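Local atomic coordinates of similar to yteR (Bacilus subtilis) (Clostridium acetobutylicum, PDB entry 4WU0), a protein that probably hydrolyses unsaturated rhamnogalacturonan fragments of pectin, as a glycoside hydrolase of family 105 related to YteR. Residues 316-321 and 342-347; 56-61 and 92-97; 112-117 and 159-164. All coordinates share one frame; numbering follows the deposited sequence.

Overall arrangement
From the N terminus, contact 2 comes first: the loop after helix 44-54 returns to the start of helix 93-108, enclosing helix 80-90. Contact 3 follows, where the turn at 112-117, beyond helix 93-108, meets helix 152-166 after strand 126-128 and helix 129-146 have intervened. Contact 1 closes last, joining the end of strand 311-317 to the start of the final helix, 345-360, across helix 332-337 and strand 340-341. The three closures run in series, neither nesting nor crossing. Contacts 1 and 3 lie on opposite sides of the chain's centre, their centres about 26 Å apart. Each joins a largely non-helical segment to a helix of the (alpha/alpha)6 barrel expected for this family.

Contact 1: 316-321 and 342-347; sequences ICYVAG and SNEPKG
Ile316, near the end of strand 311-317, and Tyr318, just past it, pack against Glu344 and Lys346 at the start of helix 345-360, the last helix of an (alpha/alpha)6 barrel as in YteR-like hydrolases. Glu344 is the N-cap. Its chain folds back about CB-CG (chi2 57°), bringing the carboxylate over the helix start, where Glu344 OE2 accepts from Lys346 N at 3.0 Å. Lys346 NZ approaches the same Glu344 OE2 from the other face of the carboxylate, forming a 2.8 Å salt bridge. One oxygen thus takes two donors, and their places on opposite faces of the carboxylate limit its rotation.

Glu344 OE1 lies at the edge of the Tyr318 ring and in its plane, 3.5 Å from Tyr318 CE1. Ring and carboxylate are nearly perpendicular, 82° apart. Lys346 NZ stands 4.4 Å from the Tyr318 ring centroid in an off-centre cation-pi contact. The ammonium therefore meets a carboxylate and an aromatic ring, and has a weak, long ion pair to Glu26 of helix 25-41 as well, an environment that would be expected to favour its charge.

Ile316 supplies the apolar part. Ile316 CD1 packs 3.6 Å from Glu344 N, while the other branch, Ile316 CG2, lies 3.8 Å from Glu344 CG and also approaches Gly347 N. The chain of Lys346 runs out from the helix and turns at its last torsion, chi4 83°, directing NZ at the loop just past the strand: Lys346 NZ donates to Tyr318 O at 2.8 Å, almost in line with the carbonyl bond.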
loop_
_atom_site.group_PDB
_atom_site.type_symbol
_atom_site.label_atom_id
_atom_site.label_comp_id
_atom_site.label_asym_id
_atom_site.label_seq_id
_atom_site.Cartn_x
_atom_site.Cartn_y
_atom_site.Cartn_z
ATOM N N ILE A 316 -4.218 13.734 4.707
ATOM C CA ILE A 316 -4.322 12.455 4.015
ATOM C C ILE A 316 -5.428 12.526 2.964
ATOM O O ILE A 316 -6.544 12.903 3.252
ATOM C CB ILE A 316 -4.643 11.331 5.008
ATOM C CG1 ILE A 316 -3.605 11.272 6.140
ATOM C CG2 ILE A 316 -4.779 10.017 4.280
ATOM C CD1 ILE A 316 -4.136 10.576 7.360
ATOM N N CYS A 317 -5.111 12.147 1.736
ATOM C CA CYS A 317 -6.152 12.088 0.708
ATOM C C CYS A 317 -7.101 10.954 1.071
ATOM O O CYS A 317 -6.677 9.814 1.151
ATOM C CB CYS A 317 -5.532 11.822 -0.663
ATOM S SG CYS A 317 -6.826 11.583 -1.931
ATOM N N TYR A 318 -8.376 11.236 1.275
ATOM C CA TYR A 318 -9.279 10.207 1.776
ATOM C C TYR A 318 -9.452 9.032 0.786
ATOM O O TYR A 318 -9.487 7.860 1.191
ATOM C CB TYR A 318 -10.635 10.807 2.151
ATOM C CG TYR A 318 -11.665 9.780 2.563
ATOM C CD1 TYR A 318 -11.452 8.939 3.657
ATOM C CD2 TYR A 318 -12.838 9.627 1.843
ATOM C CE1 TYR A 318 -12.391 7.994 4.013
ATOM C CE2 TYR A 318 -13.779 8.691 2.201
ATOM C CZ TYR A 318 -13.550 7.877 3.284
ATOM O OH TYR A 318 -14.498 6.934 3.634
ATOM N N VAL A 319 -9.611 9.369 -0.487
ATOM C CA VAL A 319 -9.925 8.399 -1.531
ATOM C C VAL A 319 -9.619 9.026 -2.883
ATOM O O VAL A 319 -9.790 10.222 -3.080
ATOM C CB VAL A 319 -11.415 7.955 -1.477
ATOM C CG1 VAL A 319 -12.357 9.135 -1.750
ATOM C CG2 VAL A 319 -11.691 6.810 -2.456
ATOM N N ALA A 320 -9.136 8.217 -3.805
ATOM C CA ALA A 320 -9.072 8.595 -5.212
ATOM C C ALA A 320 -9.173 7.325 -6.038
ATOM O O ALA A 320 -8.798 6.236 -5.580
ATOM C CB ALA A 320 -7.798 9.312 -5.542
ATOM N N GLY A 321 -9.694 7.480 -7.246
ATOM C CA GLY A 321 -9.791 6.397 -8.195
ATOM C C GLY A 321 -10.186 6.930 -9.556
ATOM O O GLY A 321 -10.278 8.139 -9.749
ATOM N N SER A 342 -7.811 13.895 8.405
ATOM C CA SER A 342 -6.900 13.449 9.451
ATOM C C SER A 342 -7.288 12.057 9.980
ATOM O O SER A 342 -8.454 11.646 9.904
ATOM C CB SER A 342 -6.885 14.450 10.588
ATOM O OG SER A 342 -8.164 14.503 11.217
ATOM N N ASN A 343 -6.287 11.343 10.509
ATOM C CA ASN A 343 -6.502 10.076 11.194
ATOM C C ASN A 343 -7.259 9.047 10.365
ATOM O O ASN A 343 -8.102 8.326 10.867
ATOM C CB ASN A 343 -7.130 10.302 12.563
ATOM C CG ASN A 343 -6.210 11.062 13.483
ATOM O OD1 ASN A 343 -4.995 11.101 13.255
ATOM N ND2 ASN A 343 -6.766 11.672 14.507
ATOM N N GLU A 344 -6.909 9.004 9.089
ATOM C CA GLU A 344 -7.442 8.054 8.133
ATOM C C GLU A 344 -6.474 6.882 7.998
ATOM O O GLU A 344 -5.293 7.077 7.741
ATOM C CB GLU A 344 -7.654 8.769 6.792
ATOM C CG GLU A 344 -7.682 7.905 5.548
ATOM C CD GLU A 344 -8.725 6.834 5.604
ATOM O OE1 GLU A 344 -9.820 7.086 6.159
ATOM O OE2 GLU A 344 -8.439 5.731 5.086
ATOM N N PRO A 345 -6.983 5.654 8.151
ATOM C CA PRO A 345 -6.139 4.466 8.060
ATOM C C PRO A 345 -5.233 4.332 6.833
ATOM O O PRO A 345 -4.151 3.749 6.958
ATOM C CB PRO A 345 -7.158 3.332 8.161
ATOM C CG PRO A 345 -8.189 3.882 9.077
ATOM C CD PRO A 345 -8.334 5.307 8.639
ATOM N N LYS A 346 -5.632 4.857 5.678
ATOM C CA LYS A 346 -4.768 4.799 4.505
ATOM C C LYS A 346 -3.450 5.559 4.735
ATOM O O LYS A 346 -2.434 5.232 4.125
ATOM C CB LYS A 346 -5.483 5.347 3.281
ATOM C CG LYS A 346 -6.658 4.507 2.808
ATOM C CD LYS A 346 -7.425 5.213 1.702
ATOM C CE LYS A 346 -8.873 4.764 1.619
ATOM N NZ LYS A 346 -9.707 5.487 2.580
ATOM N N GLY A 347 -3.464 6.536 5.640
ATOM C CA GLY A 347 -2.244 7.217 6.063
ATOM C C GLY A 347 -1.635 6.662 7.347
ATOM O O GLY A 347 -0.416 6.585 7.481
#

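Contact 2: 56-61 and 92-97; sequences TFINED and KEKYRK
Lys94, in the first turn of helix 93-108, meets the 56-61 loop of the helical barrel and reaches Ile58, in the connection between helices 44-54 and 80-90. The tight side is built on its aliphatic chain. CG occupies the crowded position between backbone N and carbonyl carbon (chi1 74°), and the rest of the chain is extended, passing Asn59 O and ending at Ile58 O. Ile58 CG2 packs 3.9 Å from Lys94 CG and also touches Tyr95 CD1 at 4.4 Å, while Lys94 CG itself sits over one face of the Tyr95 ring, offset toward the rim. Leu83 of helix 80-90 and Ile64 adjoin Ile58 in this apolar patch. At the tip, Lys94 NZ donates to Ile58 O at 2.8 Å, tilted out of the carbonyl plane, and forms a salt bridge with Asp55.

The outer side is looser and mediated by water. Glu60 crosses Lys94 at about a right angle, with Glu60 OE1 3.8 Å from Lys94 CD but no direct bond between the charged groups. Two waters link the residues: one donates to Glu60 OE2 and accepts from the backbone Lys94 N, and the other joins the charged groups. Lys97, one turn on, lays its extended chain past Asp61, where Lys97 CD lies 3.7 Å from Asp61 O. The second water donates to Glu60 OE1 at 2.6 Å and accepts from Lys94 NZ at 2.9 Å.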
loop_
_atom_site.group_PDB
_atom_site.type_symbol
_atom_site.label_atom_id
_atom_site.label_comp_id
_atom_site.label_asym_id
_atom_site.label_seq_id
_atom_site.Cartn_x
_atom_site.Cartn_y
_atom_site.Cartn_z
ATOM N N THR A 56 -14.584 -8.718 14.232
ATOM C CA THR A 56 -15.722 -8.191 13.484
ATOM C C THR A 56 -15.925 -8.965 12.192
ATOM O O THR A 56 -17.073 -9.182 11.763
ATOM C CB THR A 56 -15.503 -6.706 13.126
ATOM O OG1 THR A 56 -15.705 -5.908 14.291
ATOM C CG2 THR A 56 -16.483 -6.234 12.052
ATOM N N PHE A 57 -14.816 -9.341 11.570
ATOM C CA PHE A 57 -14.851 -9.881 10.208
ATOM C C PHE A 57 -14.798 -11.394 10.143
ATOM O O PHE A 57 -15.411 -11.992 9.268
ATOM C CB PHE A 57 -13.674 -9.320 9.401
ATOM C CG PHE A 57 -13.678 -7.825 9.314
ATOM C CD1 PHE A 57 -14.665 -7.169 8.604
ATOM C CD2 PHE A 57 -12.703 -7.077 9.949
ATOM C CE1 PHE A 57 -14.695 -5.772 8.532
ATOM C CE2 PHE A 57 -12.707 -5.679 9.874
ATOM C CZ PHE A 57 -13.706 -5.029 9.161
ATOM N N ILE A 58 -14.016 -12.013 11.019
ATOM C CA ILE A 58 -13.740 -13.442 10.871
ATOM C C ILE A 58 -14.627 -14.288 11.766
ATOM O O ILE A 58 -14.446 -14.346 12.993
ATOM C CB ILE A 58 -12.270 -13.778 11.155
ATOM C CG1 ILE A 58 -11.331 -12.791 10.448
ATOM C CG2 ILE A 58 -11.954 -15.186 10.709
ATOM C CD1 ILE A 58 -11.560 -12.680 8.937
ATOM N N ASN A 59 -15.583 -14.960 11.134
ATOM C CA ASN A 59 -16.496 -15.834 11.834
ATOM C C ASN A 59 -15.781 -17.117 12.239
ATOM O O ASN A 59 -14.743 -17.443 11.693
ATOM C CB ASN A 59 -17.683 -16.152 10.932
ATOM C CG ASN A 59 -18.523 -14.923 10.612
ATOM O OD1 ASN A 59 -18.870 -14.134 11.496
ATOM N ND2 ASN A 59 -18.857 -14.757 9.340
ATOM N N GLU A 60 -16.336 -17.846 13.202
ATOM C CA GLU A 60 -15.679 -19.046 13.692
ATOM C C GLU A 60 -15.469 -20.063 12.577
ATOM O O GLU A 60 -14.487 -20.805 12.598
ATOM C CB GLU A 60 -16.490 -19.687 14.828
ATOM C CG GLU A 60 -15.782 -20.855 15.517
ATOM C CD GLU A 60 -14.388 -20.489 16.028
ATOM O OE1 GLU A 60 -14.205 -19.347 16.512
ATOM O OE2 GLU A 60 -13.473 -21.341 15.938
ATOM N N ASP A 61 -16.372 -20.092 11.597
ATOM C CA ASP A 61 -16.244 -21.040 10.487
ATOM C C ASP A 61 -15.310 -20.559 9.370
ATOM O O ASP A 61 -15.163 -21.227 8.342
ATOM C CB ASP A 61 -17.619 -21.410 9.907
ATOM C CG ASP A 61 -18.297 -20.266 9.158
ATOM O OD1 ASP A 61 -17.802 -19.125 9.164
ATOM O OD2 ASP A 61 -19.388 -20.519 8.585
ATOM N N LYS A 92 -4.895 -20.059 15.471
ATOM C CA LYS A 92 -6.338 -20.326 15.474
ATOM C C LYS A 92 -6.858 -20.672 14.090
ATOM O O LYS A 92 -6.602 -19.976 13.119
ATOM C CB LYS A 92 -7.130 -19.165 16.072
ATOM C CG LYS A 92 -6.835 -18.901 17.545
ATOM C CD LYS A 92 -7.113 -20.113 18.440
ATOM C CE LYS A 92 -6.960 -19.748 19.915
ATOM N NZ LYS A 92 -7.061 -20.918 20.839
ATOM N N GLU A 93 -7.602 -21.769 14.014
ATOM C CA GLU A 93 -7.994 -22.326 12.727
ATOM C C GLU A 93 -8.863 -21.377 11.891
ATOM O O GLU A 93 -8.797 -21.406 10.663
ATOM C CB GLU A 93 -8.699 -23.675 12.936
ATOM C CG GLU A 93 -8.983 -24.464 11.644
ATOM C CD GLU A 93 -7.727 -24.793 10.826
ATOM O OE1 GLU A 93 -6.594 -24.652 11.343
ATOM O OE2 GLU A 93 -7.885 -25.195 9.650
ATOM N N LYS A 94 -9.666 -20.529 12.535
ATOM C CA LYS A 94 -10.581 -19.695 11.772
ATOM C C LYS A 94 -9.805 -18.749 10.861
ATOM O O LYS A 94 -10.280 -18.385 9.791
ATOM C CB LYS A 94 -11.556 -18.923 12.679
ATOM C CG LYS A 94 -10.980 -17.737 13.459
ATOM C CD LYS A 94 -12.115 -17.093 14.251
ATOM C CE LYS A 94 -11.786 -15.690 14.755
ATOM N NZ LYS A 94 -13.017 -14.994 15.287
ATOM N N TYR A 95 -8.599 -18.360 11.271
ATOM C CA TYR A 95 -7.802 -17.470 10.444
ATOM C C TYR A 95 -7.313 -18.215 9.201
ATOM O O TYR A 95 -7.289 -17.669 8.103
ATOM C CB TYR A 95 -6.601 -16.924 11.222
ATOM C CG TYR A 95 -6.965 -16.086 12.422
ATOM C CD1 TYR A 95 -7.919 -15.080 12.332
ATOM C CD2 TYR A 95 -6.360 -16.302 13.645
ATOM C CE1 TYR A 95 -8.251 -14.316 13.423
ATOM C CE2 TYR A 95 -6.678 -15.536 14.744
ATOM C CZ TYR A 95 -7.625 -14.548 14.636
ATOM O OH TYR A 95 -7.940 -13.792 15.756
ATOM N N ARG A 96 -6.887 -19.453 9.388
ATOM C CA ARG A 96 -6.441 -20.264 8.269
ATOM C C ARG A 96 -7.593 -20.524 7.301
ATOM O O ARG A 96 -7.407 -20.458 6.079
ATOM C CB ARG A 96 -5.850 -21.579 8.752
ATOM C CG ARG A 96 -5.353 -22.478 7.647
ATOM C CD ARG A 96 -4.113 -21.933 6.989
ATOM N NE ARG A 96 -3.687 -22.800 5.886
ATOM C CZ ARG A 96 -3.778 -22.502 4.589
ATOM N NH1 ARG A 96 -4.271 -21.336 4.187
ATOM N NH2 ARG A 96 -3.369 -23.387 3.687
ATOM N N LYS A 97 -8.793 -20.783 7.826
ATOM C CA LYS A 97 -9.933 -21.038 6.942
ATOM C C LYS A 97 -10.292 -19.783 6.155
ATOM O O LYS A 97 -10.632 -19.862 4.986
ATOM C CB LYS A 97 -11.148 -21.533 7.729
ATOM C CG LYS A 97 -10.998 -22.938 8.267
ATOM C CD LYS A 97 -12.194 -23.298 9.133
ATOM C CE LYS A 97 -12.128 -24.726 9.635
ATOM N NZ LYS A 97 -13.112 -24.914 10.727
HETATM O O HOH W 1 -10.671 -20.924 15.304
HETATM O O HOH W 2 -14.547 -16.833 16.993
#

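Contact 3: 112-117 and 159-164; sequences TKENVF and FIITEK
Ile161 meets Glu114, in a type I beta turn, and Val116, just after it, on the flank of helix 152-166 in the (alpha/alpha)6 barrel. The turn is closed by Asn115 N donating to Thr112 O, and Thr112 OG1 also accepts from Val116 N at 3.1 Å. Toward the start of the helix, polar bonds tie it to the 112-117 segment: Glu114 O to His157 NE2 and Phe117 N to Gln158 OE1. Phe159 faces the opposite way, packed on helices 129-146 and 199-215. The first side chain to engage is Ile161. Its CG2 branch, anti to its own backbone N, projects at the turn: Ile161 CG2 is met by Val116 CG2 at 3.6 Å and by Glu114 OE1 at 3.4 Å. The carboxylate thus leans on a methyl group, and Ile161 CD1 lies 4.0 Å from Glu114 OE2.

Thr162 comes next, Thr162 OG1 a loose 4.1 Å from Val116 CG1; that hydroxyl is bonded to Gln158 O one turn back, and Ile127 of strand 126-128 touches both side chains. Lys164 ends the walk. Lys164 NZ stands 4.4 Å from Glu114 OE2, too far for a salt bridge, whereas Glu114 OE1 accepts a hydrogen bond from Asn165 ND2.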
loop_
_atom_site.group_PDB
_atom_site.type_symbol
_atom_site.label_atom_id
_atom_site.label_comp_id
_atom_site.label_asym_id
_atom_site.label_seq_id
_atom_site.Cartn_x
_atom_site.Cartn_y
_atom_site.Cartn_z
ATOM N N THR A 112 -5.688 -9.654 -17.380
ATOM C CA THR A 112 -5.457 -8.999 -18.663
ATOM C C THR A 112 -4.807 -9.974 -19.628
ATOM O O THR A 112 -4.483 -11.115 -19.264
ATOM C CB THR A 112 -4.508 -7.811 -18.526
ATOM O OG1 THR A 112 -3.227 -8.303 -18.116
ATOM C CG2 THR A 112 -5.021 -6.818 -17.502
ATOM N N LYS A 113 -4.615 -9.535 -20.862
ATOM C CA LYS A 113 -4.028 -10.390 -21.890
ATOM C C LYS A 113 -2.616 -10.850 -21.496
ATOM O O LYS A 113 -2.145 -11.907 -21.942
ATOM C CB LYS A 113 -4.021 -9.675 -23.248
ATOM C CG LYS A 113 -2.991 -8.573 -23.357
ATOM C CD LYS A 113 -2.965 -7.862 -24.734
ATOM C CE LYS A 113 -4.299 -7.235 -25.124
ATOM N NZ LYS A 113 -4.151 -6.272 -26.263
ATOM N N GLU A 114 -1.952 -10.057 -20.660
ATOM C CA GLU A 114 -0.616 -10.384 -20.149
ATOM C C GLU A 114 -0.638 -10.960 -18.732
ATOM O O GLU A 114 0.375 -10.935 -18.019
ATOM C CB GLU A 114 0.268 -9.147 -20.191
ATOM C CG GLU A 114 0.416 -8.570 -21.575
ATOM C CD GLU A 114 1.103 -7.231 -21.568
ATOM O OE1 GLU A 114 0.522 -6.285 -20.985
ATOM O OE2 GLU A 114 2.212 -7.140 -22.143
ATOM N N ASN A 115 -1.796 -11.468 -18.327
ATOM C CA ASN A 115 -1.939 -12.230 -17.083
ATOM C C ASN A 115 -1.799 -11.446 -15.794
ATOM O O ASN A 115 -1.471 -12.011 -14.742
ATOM C CB ASN A 115 -1.016 -13.465 -17.086
ATOM C CG ASN A 115 -1.681 -14.657 -17.733
ATOM O OD1 ASN A 115 -2.805 -15.009 -17.377
ATOM N ND2 ASN A 115 -1.016 -15.254 -18.728
ATOM N N VAL A 116 -2.115 -10.154 -15.843
ATOM C CA VAL A 116 -2.164 -9.334 -14.637
ATOM C C VAL A 116 -3.605 -9.269 -14.139
ATOM O O VAL A 116 -4.534 -9.117 -14.929
ATOM C CB VAL A 116 -1.642 -7.911 -14.912
ATOM C CG1 VAL A 116 -1.642 -7.081 -13.664
ATOM C CG2 VAL A 116 -0.245 -7.976 -15.550
ATOM N N PHE A 117 -3.808 -9.408 -12.839
ATOM C CA PHE A 117 -5.152 -9.273 -12.272
ATOM C C PHE A 117 -5.802 -7.932 -12.680
ATOM O O PHE A 117 -5.208 -6.854 -12.507
ATOM C CB PHE A 117 -5.090 -9.285 -10.742
ATOM C CG PHE A 117 -4.550 -10.561 -10.129
ATOM C CD1 PHE A 117 -5.003 -11.809 -10.534
ATOM C CD2 PHE A 117 -3.627 -10.493 -9.099
ATOM C CE1 PHE A 117 -4.511 -12.973 -9.936
ATOM C CE2 PHE A 117 -3.141 -11.634 -8.491
ATOM C CZ PHE A 117 -3.583 -12.877 -8.911
ATOM N N PHE A 159 4.362 -7.721 -11.484
ATOM C CA PHE A 159 5.131 -6.505 -11.245
ATOM C C PHE A 159 5.848 -6.011 -12.483
ATOM O O PHE A 159 5.894 -4.807 -12.735
ATOM C CB PHE A 159 6.169 -6.717 -10.136
ATOM C CG PHE A 159 5.582 -6.646 -8.763
ATOM C CD1 PHE A 159 5.460 -5.438 -8.125
ATOM C CD2 PHE A 159 5.107 -7.785 -8.134
ATOM C CE1 PHE A 159 4.901 -5.349 -6.866
ATOM C CE2 PHE A 159 4.542 -7.715 -6.872
ATOM C CZ PHE A 159 4.439 -6.497 -6.235
ATOM N N ILE A 160 6.433 -6.940 -13.240
ATOM C CA ILE A 160 7.216 -6.582 -14.415
ATOM C C ILE A 160 6.340 -6.001 -15.529
ATOM O O ILE A 160 6.700 -5.023 -16.158
ATOM C CB ILE A 160 8.008 -7.801 -14.903
ATOM C CG1 ILE A 160 9.129 -8.098 -13.909
ATOM C CG2 ILE A 160 8.592 -7.579 -16.291
ATOM C CD1 ILE A 160 9.774 -9.475 -14.047
ATOM N N ILE A 161 5.200 -6.621 -15.763
ATOM C CA ILE A 161 4.272 -6.150 -16.787
ATOM C C ILE A 161 3.680 -4.803 -16.371
ATOM O O ILE A 161 3.459 -3.934 -17.207
ATOM C CB ILE A 161 3.160 -7.178 -17.032
ATOM C CG1 ILE A 161 3.728 -8.458 -17.637
ATOM C CG2 ILE A 161 2.054 -6.608 -17.937
ATOM C CD1 ILE A 161 4.419 -8.285 -18.960
ATOM N N THR A 162 3.402 -4.642 -15.084
ATOM C CA THR A 162 2.862 -3.375 -14.616
ATOM C C THR A 162 3.858 -2.250 -14.881
ATOM O O THR A 162 3.494 -1.190 -15.369
ATOM C CB THR A 162 2.475 -3.458 -13.135
ATOM O OG1 THR A 162 1.414 -4.407 -13.001
ATOM C CG2 THR A 162 2.029 -2.113 -12.592
ATOM N N GLU A 163 5.128 -2.465 -14.575
ATOM C CA GLU A 163 6.098 -1.431 -14.853
ATOM C C GLU A 163 6.213 -1.165 -16.363
ATOM O O GLU A 163 6.303 -0.012 -16.777
ATOM C CB GLU A 163 7.461 -1.800 -14.268
ATOM C CG GLU A 163 8.481 -0.694 -14.361
ATOM C CD GLU A 163 9.489 -0.865 -15.490
ATOM O OE1 GLU A 163 9.268 -1.687 -16.409
ATOM O OE2 GLU A 163 10.511 -0.150 -15.460
ATOM N N LYS A 164 6.181 -2.214 -17.185
ATOM C CA LYS A 164 6.280 -2.048 -18.629
ATOM C C LYS A 164 5.161 -1.157 -19.163
ATOM O O LYS A 164 5.394 -0.268 -19.984
ATOM C CB LYS A 164 6.230 -3.412 -19.319
ATOM C CG LYS A 164 6.264 -3.337 -20.836
ATOM C CD LYS A 164 6.203 -4.718 -21.465
ATOM C CE LYS A 164 6.504 -4.639 -22.956
ATOM N NZ LYS A 164 5.288 -4.437 -23.798
#